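Local coordinates for protein SusD homolog (Bacteroides thetaiotaomicron VPI-5482, PDB 3IV0) that probably binds glycans at the outer membrane as a SusD-family lipoprotein, although its own ligand is not established, at residues 40-45 against 87-92; 61-66 against 77-82; 94-99 against 136-141; 461-466 against 474-479. One frame throughout, in Å; residues are numbered along the deposited sequence. Where two conformers were deposited one is given.

Contact 1: residues 40-45 against 87-92; sequences QRPFLT and GLIMQW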
# COMPACT_ATOMS: atom_id res chain seq x y z
N GLN A 40 4.78 10.54 -10.18
CA GLN A 40 4.12 11.10 -11.36
C GLN A 40 2.60 11.13 -11.22
O GLN A 40 1.94 11.71 -12.06
CB GLN A 40 4.54 10.32 -12.63
CG GLN A 40 6.04 10.51 -13.01
CD GLN A 40 6.54 9.73 -14.28
OE1 GLN A 40 6.00 8.70 -14.68
NE2 GLN A 40 7.62 10.24 -14.87
N ARG A 41 2.08 10.39 -10.23
CA ARG A 41 0.62 10.31 -9.90
C ARG A 41 0.48 10.17 -8.39
O ARG A 41 1.27 9.47 -7.76
CB ARG A 41 -0.05 9.06 -10.50
CG ARG A 41 -0.16 9.01 -11.97
CD ARG A 41 1.09 8.41 -12.62
NE ARG A 41 1.05 8.49 -14.08
CZ ARG A 41 0.40 7.62 -14.85
NH1 ARG A 41 -0.25 6.61 -14.30
NH2 ARG A 41 0.38 7.77 -16.18
N PRO A 42 -0.56 10.78 -7.80
CA PRO A 42 -0.88 10.47 -6.40
C PRO A 42 -1.75 9.22 -6.26
O PRO A 42 -2.75 9.21 -5.56
CB PRO A 42 -1.61 11.72 -5.97
CG PRO A 42 -2.36 12.13 -7.18
CD PRO A 42 -1.46 11.81 -8.33
N PHE A 43 -1.34 8.18 -6.95
CA PHE A 43 -2.12 6.95 -7.04
C PHE A 43 -2.36 6.31 -5.70
O PHE A 43 -3.50 5.97 -5.38
CB PHE A 43 -1.38 5.96 -7.97
CG PHE A 43 -1.94 4.56 -7.99
CD1 PHE A 43 -1.57 3.65 -7.01
CD2 PHE A 43 -2.80 4.15 -8.99
CE1 PHE A 43 -2.07 2.35 -7.04
CE2 PHE A 43 -3.26 2.84 -9.04
CZ PHE A 43 -2.92 1.96 -8.04
N LEU A 44 -1.32 6.10 -4.92
CA LEU A 44 -1.48 5.34 -3.67
C LEU A 44 -2.37 6.06 -2.69
O LEU A 44 -3.24 5.42 -2.06
CB LEU A 44 -0.12 4.98 -3.08
CG LEU A 44 -0.12 4.05 -1.88
CD1 LEU A 44 -1.00 2.81 -2.10
CD2 LEU A 44 1.32 3.63 -1.64
N THR A 45 -2.21 7.36 -2.50
CA THR A 45 -3.01 8.01 -1.48
C THR A 45 -4.44 8.24 -1.96
O THR A 45 -5.38 8.10 -1.16
CB THR A 45 -2.31 9.27 -0.93
OG1 THR A 45 -2.96 9.67 0.29
CG2 THR A 45 -2.39 10.45 -1.85
N GLY A 87 -7.46 11.46 -14.37
CA GLY A 87 -7.14 10.65 -15.52
C GLY A 87 -5.84 9.90 -15.53
O GLY A 87 -5.75 8.79 -16.03
N LEU A 88 -4.76 10.54 -15.08
CA LEU A 88 -3.50 9.83 -15.03
C LEU A 88 -3.56 8.62 -14.13
O LEU A 88 -2.92 7.62 -14.38
CB LEU A 88 -2.36 10.71 -14.54
CG LEU A 88 -1.77 11.75 -15.46
CD1 LEU A 88 -0.60 12.48 -14.76
CD2 LEU A 88 -1.33 11.12 -16.76
N ILE A 89 -4.28 8.74 -13.02
CA ILE A 89 -4.37 7.65 -12.07
C ILE A 89 -5.14 6.48 -12.70
O ILE A 89 -4.97 5.33 -12.34
CB ILE A 89 -5.04 8.16 -10.77
CG1 ILE A 89 -4.29 9.34 -10.16
CG2 ILE A 89 -5.14 7.01 -9.76
CD1 ILE A 89 -5.04 10.03 -9.04
N MSE A 90 -5.95 6.80 -13.70
CA MSE A 90 -6.73 5.80 -14.42
C MSE A 90 -5.99 5.12 -15.56
O MSE A 90 -6.57 4.37 -16.32
CB MSE A 90 -7.98 6.45 -14.99
CG MSE A 90 -8.90 6.96 -13.93
SE MSE A 90 -10.26 8.22 -14.51
CE MSE A 90 -10.82 8.82 -12.71
N GLN A 91 -4.70 5.41 -15.65
CA GLN A 91 -3.81 4.84 -16.65
C GLN A 91 -2.80 3.92 -16.03
O GLN A 91 -2.01 4.32 -15.18
CB GLN A 91 -3.10 5.95 -17.42
CG GLN A 91 -4.07 6.77 -18.25
CD GLN A 91 -3.49 8.03 -18.81
OE1 GLN A 91 -2.39 8.03 -19.37
NE2 GLN A 91 -4.19 9.12 -18.64
N TRP A 92 -2.81 2.67 -16.48
CA TRP A 92 -1.89 1.67 -15.96
C TRP A 92 -0.54 1.64 -16.68
O TRP A 92 0.31 0.80 -16.38
CB TRP A 92 -2.55 0.28 -15.92
CG TRP A 92 -3.14 -0.20 -17.19
CD1 TRP A 92 -2.67 0.04 -18.46
CD2 TRP A 92 -4.33 -0.95 -17.32
NE1 TRP A 92 -3.49 -0.58 -19.36
CE2 TRP A 92 -4.52 -1.20 -18.71
CE3 TRP A 92 -5.24 -1.49 -16.41
CZ2 TRP A 92 -5.60 -1.90 -19.18
CZ3 TRP A 92 -6.33 -2.21 -16.89
CH2 TRP A 92 -6.49 -2.41 -18.27

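Contact 2: residues 61-66 against 77-82; sequences GDKYVA and RNTYPD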
# COMPACT_ATOMS: atom_id res chain seq x y z
N GLY A 61 -13.51 23.91 -3.93
CA GLY A 61 -12.87 23.90 -5.25
C GLY A 61 -11.94 22.71 -5.53
O GLY A 61 -11.67 22.40 -6.71
N ASP A 62 -11.44 22.06 -4.47
CA ASP A 62 -10.64 20.81 -4.59
C ASP A 62 -11.61 19.64 -4.72
O ASP A 62 -11.83 18.85 -3.78
CB ASP A 62 -9.74 20.66 -3.36
CG ASP A 62 -8.70 21.76 -3.27
OD1 ASP A 62 -8.13 22.13 -4.33
OD2 ASP A 62 -8.40 22.21 -2.16
N LYS A 63 -12.20 19.56 -5.89
CA LYS A 63 -13.40 18.76 -6.09
C LYS A 63 -13.12 17.27 -5.94
O LYS A 63 -14.00 16.50 -5.53
CB LYS A 63 -13.97 19.05 -7.47
CG LYS A 63 -14.60 20.43 -7.54
CD LYS A 63 -15.13 20.69 -8.94
CE LYS A 63 -15.90 22.01 -8.95
NZ LYS A 63 -16.28 22.45 -10.31
N TYR A 64 -11.90 16.86 -6.23
CA TYR A 64 -11.52 15.45 -6.18
C TYR A 64 -11.66 14.85 -4.79
O TYR A 64 -11.93 13.65 -4.67
CB TYR A 64 -10.12 15.22 -6.72
CG TYR A 64 -9.01 15.88 -5.97
CD1 TYR A 64 -8.37 15.25 -4.93
CD2 TYR A 64 -8.57 17.16 -6.32
CE1 TYR A 64 -7.34 15.85 -4.24
CE2 TYR A 64 -7.54 17.78 -5.62
CZ TYR A 64 -6.92 17.11 -4.58
OH TYR A 64 -5.88 17.69 -3.92
N VAL A 65 -11.56 15.67 -3.73
CA VAL A 65 -11.71 15.14 -2.39
C VAL A 65 -13.09 14.53 -2.19
O VAL A 65 -13.22 13.39 -1.75
CB VAL A 65 -11.44 16.20 -1.31
CG1 VAL A 65 -11.74 15.62 0.07
CG2 VAL A 65 -9.98 16.67 -1.43
N ALA A 66 -14.14 15.30 -2.45
CA ALA A 66 -15.51 14.77 -2.37
C ALA A 66 -15.75 13.65 -3.34
O ALA A 66 -16.42 12.69 -3.00
CB ALA A 66 -16.58 15.89 -2.57
N ARG A 77 -13.36 11.47 -13.28
CA ARG A 77 -12.82 11.36 -14.64
C ARG A 77 -13.34 12.49 -15.53
O ARG A 77 -12.71 12.91 -16.53
CB ARG A 77 -13.20 10.01 -15.24
CG ARG A 77 -12.90 9.90 -16.74
CD ARG A 77 -13.38 8.59 -17.35
NE ARG A 77 -14.83 8.51 -17.41
CZ ARG A 77 -15.52 7.38 -17.65
NH1 ARG A 77 -14.91 6.21 -17.85
NH2 ARG A 77 -16.84 7.42 -17.70
N ASN A 78 -14.72 12.94 -15.56
CA ASN A 78 -15.19 14.10 -16.30
C ASN A 78 -14.51 15.43 -15.87
O ASN A 78 -14.22 16.26 -16.72
CB ASN A 78 -16.72 14.19 -16.20
CG ASN A 78 -17.31 15.26 -17.11
OD1 ASN A 78 -17.87 16.25 -16.64
ND2 ASN A 78 -17.21 15.05 -18.42
N THR A 79 -14.22 15.62 -14.58
CA THR A 79 -13.66 16.90 -14.11
C THR A 79 -12.15 16.98 -14.35
O THR A 79 -11.65 18.05 -14.66
CB THR A 79 -13.97 17.11 -12.62
OG1 THR A 79 -15.39 17.17 -12.42
CG2 THR A 79 -13.35 18.39 -12.09
N TYR A 80 -11.46 15.84 -14.29
CA TYR A 80 -10.00 15.79 -14.44
C TYR A 80 -9.63 14.70 -15.45
O TYR A 80 -9.05 13.67 -15.10
CB TYR A 80 -9.34 15.50 -13.10
CG TYR A 80 -9.72 16.39 -11.96
CD1 TYR A 80 -9.19 17.66 -11.82
CD2 TYR A 80 -10.63 15.95 -10.99
CE1 TYR A 80 -9.54 18.45 -10.74
CE2 TYR A 80 -10.97 16.74 -9.93
CZ TYR A 80 -10.42 17.99 -9.79
OH TYR A 80 -10.77 18.77 -8.70
N PRO A 81 -9.98 14.88 -16.72
CA PRO A 81 -9.90 13.75 -17.63
C PRO A 81 -8.53 13.16 -17.92
O PRO A 81 -8.45 11.98 -18.23
CB PRO A 81 -10.48 14.30 -18.93
CG PRO A 81 -10.65 15.75 -18.76
CD PRO A 81 -10.63 16.07 -17.32
N ASP A 82 -7.50 14.00 -17.90
CA ASP A 82 -6.17 13.57 -18.37
C ASP A 82 -5.03 13.76 -17.36
O ASP A 82 -3.92 13.18 -17.56
CB ASP A 82 -5.80 14.30 -19.68
CG ASP A 82 -6.63 13.86 -20.84
OD1 ASP A 82 -7.05 12.69 -20.91
OD2 ASP A 82 -6.84 14.68 -21.76
O HOH W 1 -9.51 20.93 -8.38

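Contact 3: residues 94-99 against 136-141; sequences VFYTAI and FFIVRA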
# COMPACT_ATOMS: atom_id res chain seq x y z
N VAL A 94 2.34 3.33 -16.55
CA VAL A 94 3.61 3.38 -15.85
C VAL A 94 3.87 2.09 -15.09
O VAL A 94 4.98 1.59 -15.08
CB VAL A 94 3.70 4.59 -14.94
CG1 VAL A 94 5.09 4.61 -14.25
CG2 VAL A 94 3.48 5.88 -15.76
N PHE A 95 2.84 1.49 -14.50
CA PHE A 95 3.01 0.15 -13.92
C PHE A 95 3.44 -0.85 -14.99
O PHE A 95 4.29 -1.72 -14.71
CB PHE A 95 1.69 -0.35 -13.28
CG PHE A 95 1.32 0.36 -12.01
CD1 PHE A 95 2.03 0.10 -10.84
CD2 PHE A 95 0.23 1.22 -11.95
CE1 PHE A 95 1.66 0.73 -9.67
CE2 PHE A 95 -0.10 1.84 -10.77
CZ PHE A 95 0.58 1.58 -9.66
N TYR A 96 2.84 -0.78 -16.19
CA TYR A 96 3.29 -1.72 -17.22
C TYR A 96 4.73 -1.44 -17.72
O TYR A 96 5.40 -2.38 -18.16
CB TYR A 96 2.31 -1.79 -18.40
CG TYR A 96 1.16 -2.72 -18.11
CD1 TYR A 96 1.33 -4.09 -18.10
CD2 TYR A 96 -0.08 -2.23 -17.79
CE1 TYR A 96 0.31 -4.92 -17.78
CE2 TYR A 96 -1.11 -3.05 -17.49
CZ TYR A 96 -0.92 -4.39 -17.49
OH TYR A 96 -1.99 -5.19 -17.15
N THR A 97 5.21 -0.22 -17.60
CA THR A 97 6.64 0.03 -17.86
C THR A 97 7.48 -0.80 -16.89
O THR A 97 8.45 -1.44 -17.30
CB THR A 97 6.98 1.52 -17.76
OG1 THR A 97 6.20 2.26 -18.69
CG2 THR A 97 8.49 1.79 -18.03
N ALA A 98 7.16 -0.78 -15.59
CA ALA A 98 7.82 -1.60 -14.61
C ALA A 98 7.73 -3.08 -14.95
O ALA A 98 8.72 -3.81 -14.89
CB ALA A 98 7.25 -1.32 -13.19
N ILE A 99 6.53 -3.52 -15.27
CA ILE A 99 6.29 -4.94 -15.59
C ILE A 99 7.10 -5.37 -16.80
O ILE A 99 7.75 -6.42 -16.79
CB ILE A 99 4.78 -5.23 -15.77
CG1 ILE A 99 4.05 -5.17 -14.42
CG2 ILE A 99 4.54 -6.56 -16.46
CD1 ILE A 99 2.56 -4.90 -14.57
N PHE A 136 -0.17 -6.70 -8.63
CA PHE A 136 -1.07 -6.59 -7.49
C PHE A 136 -1.65 -5.21 -7.38
O PHE A 136 -2.87 -5.07 -7.20
CB PHE A 136 -0.36 -6.96 -6.21
CG PHE A 136 -1.21 -6.82 -4.97
CD1 PHE A 136 -2.36 -7.58 -4.82
CD2 PHE A 136 -0.82 -6.00 -3.95
CE1 PHE A 136 -3.11 -7.49 -3.65
CE2 PHE A 136 -1.61 -5.90 -2.77
CZ PHE A 136 -2.75 -6.66 -2.66
N PHE A 137 -0.84 -4.17 -7.52
CA PHE A 137 -1.35 -2.81 -7.40
C PHE A 137 -2.37 -2.50 -8.48
O PHE A 137 -3.38 -1.80 -8.23
CB PHE A 137 -0.19 -1.81 -7.45
CG PHE A 137 0.34 -1.42 -6.09
CD1 PHE A 137 0.63 -2.37 -5.14
CD2 PHE A 137 0.53 -0.10 -5.77
CE1 PHE A 137 1.09 -1.99 -3.90
CE2 PHE A 137 0.99 0.29 -4.53
CZ PHE A 137 1.28 -0.68 -3.60
N ILE A 138 -2.16 -2.96 -9.71
CA ILE A 138 -3.13 -2.66 -10.75
C ILE A 138 -4.39 -3.53 -10.66
O ILE A 138 -5.47 -3.09 -11.04
CB ILE A 138 -2.53 -2.65 -12.17
CG1 ILE A 138 -1.90 -3.96 -12.61
CG2 ILE A 138 -1.56 -1.48 -12.29
CD1 ILE A 138 -1.48 -4.00 -14.10
N VAL A 139 -4.28 -4.75 -10.15
CA VAL A 139 -5.49 -5.54 -9.89
C VAL A 139 -6.33 -4.83 -8.84
O VAL A 139 -7.58 -4.70 -8.97
CB VAL A 139 -5.16 -6.96 -9.44
CG1 VAL A 139 -6.40 -7.63 -8.83
CG2 VAL A 139 -4.65 -7.77 -10.66
N ARG A 140 -5.72 -4.38 -7.75
CA ARG A 140 -6.48 -3.71 -6.71
C ARG A 140 -7.19 -2.48 -7.24
O ARG A 140 -8.29 -2.13 -6.75
CB ARG A 140 -5.62 -3.28 -5.53
CG ARG A 140 -4.99 -4.35 -4.70
CD ARG A 140 -4.51 -3.78 -3.39
NE ARG A 140 -3.55 -2.70 -3.59
CZ ARG A 140 -2.89 -2.11 -2.59
NH1 ARG A 140 -2.97 -2.58 -1.34
NH2 ARG A 140 -2.10 -1.09 -2.83
N ALA A 141 -6.58 -1.75 -8.17
CA ALA A 141 -7.19 -0.55 -8.70
C ALA A 141 -8.18 -0.81 -9.81
O ALA A 141 -9.22 -0.15 -9.89
CB ALA A 141 -6.09 0.45 -9.20

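Contact 4: residues 461-466 against 474-479; sequences WPIHRN and IGLNLF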
# COMPACT_ATOMS: atom_id res chain seq x y z
N TRP A 461 -11.32 1.55 -10.32
CA TRP A 461 -11.14 2.79 -11.04
C TRP A 461 -11.63 2.66 -12.48
O TRP A 461 -11.48 1.63 -13.07
CB TRP A 461 -9.64 3.19 -11.05
CG TRP A 461 -9.18 3.76 -9.77
CD1 TRP A 461 -8.98 3.08 -8.60
CD2 TRP A 461 -8.92 5.14 -9.47
NE1 TRP A 461 -8.57 3.94 -7.62
CE2 TRP A 461 -8.53 5.22 -8.12
CE3 TRP A 461 -8.93 6.32 -10.23
CZ2 TRP A 461 -8.22 6.42 -7.50
CZ3 TRP A 461 -8.63 7.50 -9.64
CH2 TRP A 461 -8.28 7.55 -8.28
N PRO A 462 -12.15 3.77 -13.05
CA PRO A 462 -12.33 3.79 -14.48
C PRO A 462 -11.01 3.54 -15.18
O PRO A 462 -9.98 3.96 -14.67
CB PRO A 462 -12.83 5.21 -14.76
CG PRO A 462 -13.37 5.72 -13.44
CD PRO A 462 -12.51 5.05 -12.42
N ILE A 463 -11.07 2.90 -16.33
CA ILE A 463 -9.90 2.72 -17.20
C ILE A 463 -9.92 3.85 -18.23
O ILE A 463 -10.88 4.00 -18.98
CB ILE A 463 -9.94 1.37 -17.87
CG1 ILE A 463 -9.69 0.28 -16.81
CG2 ILE A 463 -8.88 1.25 -19.00
CD1 ILE A 463 -10.00 -1.14 -17.28
N HIS A 464 -8.85 4.65 -18.26
CA HIS A 464 -8.73 5.75 -19.21
C HIS A 464 -8.67 5.26 -20.65
O HIS A 464 -8.12 4.22 -20.95
CB HIS A 464 -7.45 6.51 -18.86
CG HIS A 464 -7.33 7.85 -19.52
ND1 HIS A 464 -6.86 8.02 -20.81
CD2 HIS A 464 -7.62 9.09 -19.06
CE1 HIS A 464 -6.86 9.31 -21.10
NE2 HIS A 464 -7.31 9.98 -20.05
N ARG A 465 -9.24 6.05 -21.55
CA ARG A 465 -9.23 5.69 -22.98
C ARG A 465 -7.84 5.45 -23.54
O ARG A 465 -7.68 4.69 -24.49
CB ARG A 465 -9.95 6.77 -23.78
CG ARG A 465 -9.28 8.11 -23.68
N ASN A 466 -6.80 6.06 -22.99
CA ASN A 466 -5.46 5.82 -23.49
C ASN A 466 -5.10 4.34 -23.44
O ASN A 466 -4.30 3.84 -24.25
CB ASN A 466 -4.41 6.65 -22.72
CG ASN A 466 -4.55 8.18 -22.96
OD1 ASN A 466 -5.35 8.64 -23.79
ND2 ASN A 466 -3.81 8.95 -22.17
N ILE A 474 -8.91 -4.52 -25.04
CA ILE A 474 -9.25 -4.07 -23.66
C ILE A 474 -10.71 -3.59 -23.59
O ILE A 474 -11.10 -2.70 -24.34
CB ILE A 474 -8.29 -2.91 -23.23
CG1 ILE A 474 -6.84 -3.41 -23.20
CG2 ILE A 474 -8.67 -2.33 -21.86
CD1 ILE A 474 -6.60 -4.51 -22.23
N GLY A 475 -11.51 -4.16 -22.68
CA GLY A 475 -12.81 -3.62 -22.37
C GLY A 475 -12.73 -2.73 -21.13
O GLY A 475 -11.85 -2.92 -20.27
N LEU A 476 -13.61 -1.75 -21.03
CA LEU A 476 -13.53 -0.83 -19.92
C LEU A 476 -14.14 -1.38 -18.63
O LEU A 476 -14.68 -2.49 -18.60
CB LEU A 476 -14.17 0.51 -20.29
CG LEU A 476 -13.45 1.25 -21.43
CD1 LEU A 476 -14.20 2.52 -21.73
CD2 LEU A 476 -12.00 1.56 -21.13
N ASN A 477 -14.02 -0.61 -17.55
CA ASN A 477 -14.70 -0.93 -16.32
C ASN A 477 -16.11 -0.33 -16.41
O ASN A 477 -16.31 0.87 -16.32
CB ASN A 477 -13.91 -0.48 -15.09
CG ASN A 477 -12.85 -1.51 -14.69
OD1 ASN A 477 -13.03 -2.70 -14.94
ND2 ASN A 477 -11.76 -1.04 -14.06
N LEU A 478 -17.07 -1.21 -16.66
CA LEU A 478 -18.36 -0.80 -17.19
C LEU A 478 -19.25 -0.10 -16.20
O LEU A 478 -20.18 0.64 -16.60
CB LEU A 478 -19.08 -2.00 -17.78
CG LEU A 478 -18.32 -2.65 -18.94
CD1 LEU A 478 -19.08 -3.84 -19.48
CD2 LEU A 478 -18.07 -1.61 -20.03
N PHE A 479 -18.99 -0.23 -14.90
CA PHE A 479 -19.80 0.53 -13.97
C PHE A 479 -19.71 2.03 -14.27
O PHE A 479 -20.63 2.79 -13.96
CB PHE A 479 -19.38 0.28 -12.52
CG PHE A 479 -20.28 0.96 -11.52
CD1 PHE A 479 -21.54 0.45 -11.25
CD2 PHE A 479 -19.91 2.12 -10.88
CE1 PHE A 479 -22.36 1.08 -10.36
CE2 PHE A 479 -20.75 2.74 -9.98
CZ PHE A 479 -22.00 2.22 -9.74
O HOH W 2 -13.99 2.40 -17.04

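Contact 1: residues 40-45 against 87-92
Arg41 carries the polar half of this contact. In the conformer described, its NH1 donates to Gln91 O at 3.0 Å with an N-H...O angle of 152°, and the carbonyl oxygen lies almost exactly in the guanidinium plane, at its edge. Leu88 O sits over one face of the same group; although only 2.9 Å from Arg41 NH1, its angle is too poor for a hydrogen bond. A bend at chi2 (87°) brings the guanidinium against Leu88 O and beside Gln91 O. NH2 forms a salt bridge with Asp93, so one guanidinium ties the turn to the first residue of helix 93-108. Within the turn, Gln91 N bonds to Leu88 O, closing a type I beta turn.

The apolar contacts flank this bond. The Arg41 aliphatic chain crosses Leu88 at about a right angle, Arg41 CG to Leu88 CB 3.8 Å. Ile89 divides its branches: CD1 meets Pro42 CG at 3.9 Å, while CG2 approaches Phe43 CD2 obliquely at 3.8 Å. With an alanine here instead of Ile89, Pro42 and the near side of the Phe43 ring would probably lose their packing partner. Beyond Ile89 lies Trp461, and Phe43 continues edge-to-face onto Phe95.

This buried contact joins the N-terminus of helix 43-50, with its N-cap and inverse gamma turn at Pro42, to the type I turn that leads into helix 93-108; an arginine bonded to one carbonyl of that turn, with a second over its face, makes the junction within the alpha-helical SusD fold.

Contact 2: residues 61-66 against 77-82
Tyr80 pushes its phenol against the start of helix 63-69, and its OH is the focus of the close side. Two successive backbone amides, Lys63 N and Tyr64 N, both lie 3.3 Å from Tyr80 OH, in weak, strongly bent hydrogen bonds (120° and 131°). The Tyr80 OH also meets the edge of the Tyr64 ring, in its plane, at 3.6 Å from CD2, and the two side chains cross at about a right angle. Tyr64 CB packs on Tyr80 CE2 at 3.7 Å. With chi1 at 63°, Tyr64 has CG between its backbone N and carbonyl carbon, which sets CD2 beside the phenol oxygen; its ring goes on to meet Tyr46. Thr79 CG2 lies over the centre of the Tyr80 ring.

The solvent side, at the exposed Lys63, is looser. Lys63 CD only brushes Thr79 CG2 at 4.3 Å, and the extended lysine chain leads its amine away. A water here donates to Gly61 O at 3.1 Å; its approach to Tyr80 OH, 2.5 Å, is unusually short. Thr79 OG1 turns instead to Tyr67.

A tyrosine hydroxyl thus meets a helix N-terminus, joining the start of helix 63-69 to the C-terminal end of helix 73-79, two helices consecutive in the chain, at the periphery of the helical fold.

Contact 3: residues 94-99 against 136-141
Phe95 lies against two consecutive residues of helix 117-142. Ile138 CG2 presses on the ring near its root, 3.3 Å from Phe95 CD2 and 3.4 Å from CG, a tight fit; the two side chains slide past each other in opposite directions. Farther out, Phe95 CE1 meets Phe137 CB at 3.8 Å, the side chains crossing obliquely. Beyond these two, Phe95 touches Ala36 and Thr37 of helix 19-39. Replacing Phe95 by an alanine is likely to open a gap between helices 93-108 and 117-142, leaving Ile138 CG2 and Phe137 CB without their aromatic partner.

Tyr96 comes next, its ring crossing Ile138 at about a right angle. The Ile138 CD1 methyl sits 3.3 Å from Tyr96 OH and 3.5 Å from CZ. Ile138 meets both aromatics because its CG1 lies between the backbone N and the carbonyl carbon (chi1 60°): CG2 is thereby directed to Phe95, while the extended CG1-CD1 arm runs on to Tyr96. The tyrosine hydroxyl is hydrogen-bonded to the carbonyl of Pro146, which holds the ring's outer end in place, and Trp92 adds an edge-to-face partner.

The two helices run nearly antiparallel, at 151° between their short segments with axes 10.8 Å apart, part of the alpha-helical bundle of the SusD family, whose helices pair in the manner of tetratricopeptide repeats. Such a wide separation is consistent with the bulky side chains that fill the interface.

One turn after Phe95, Ile99 reaches toward Ile138 tip to tip, Ile99 CD1 to Ile138 CD1 at 4.2 Å.

Contact 4: residues 461-466 against 474-479
Asn477 joins two segments near the C-terminus through a side-chain bond to a main-chain carbonyl. Its ND2 donates to Trp461 O at 2.9 Å with an N-H...O angle of 165°, approaching nearly along the C=O axis, and the oxygen lies close to the plane of the amide. The two irregular segments flank helix 466-470 in the C-terminal part of the SusD-family fold, without strand pairing between them.

Ile463 fills the space beside this bond. Its CG1 lies anti to the carbonyl carbon (chi1 -70°), which carries CD1 to the Asn477 amide, 3.7 Å from ND2, with the two side chains at about a right angle. On the other branch Ile463 CG2 meets Leu476 CD2 at 3.8 Å, and the same leucine methyl comes within 3.4 Å of Ile463 O. Ile463 CG1 and CD1 thus lie beside the amide donor, whereas Leu476 packs away from it. A water also joins the two backbones, accepting from Ile463 N at 3.0 Å and donating to Asn477 O at 2.9 Å.

Second-shell residues fix the Asn477 amide. OD1 accepts from Arg159, which also reaches Gly475 O, and ND2 has a further acceptor in Phe142 O; with both ends engaged, the amide is unlikely to flip. Trp461 packs on Ala141 and Phe142, and its indole makes a cation-pi contact with Arg51. At the far end of the segment, where helix 466-470 begins, His464 ND1 accepts a capping bond from Asn466 N at 2.9 Å, nearly straight at 169°.

How the contacts relate
Contacts 1 and 3 form the interior pair: their centres lie 10 Å apart, and Phe43 of contact 1 packs against Phe95, Phe137 and Ala141 of contact 3. Contact 3 is helix on helix, mainly apolar and without a hydrogen bond across its interface, whereas contact 1 combines apolar packing with a single arginine bond to a loop carbonyl. Contact 2, nested in the loop closed by contact 1, lies farther out and relies on weak bonds and water. Contact 4, equally peripheral but mostly buried, uses a straight amide bond. Its 461-466 segment meets all the others, through Met90 O to His464 N, Asp82 to His464, and Ala141 O to Trp461 N, joining C-terminal to N-terminal regions.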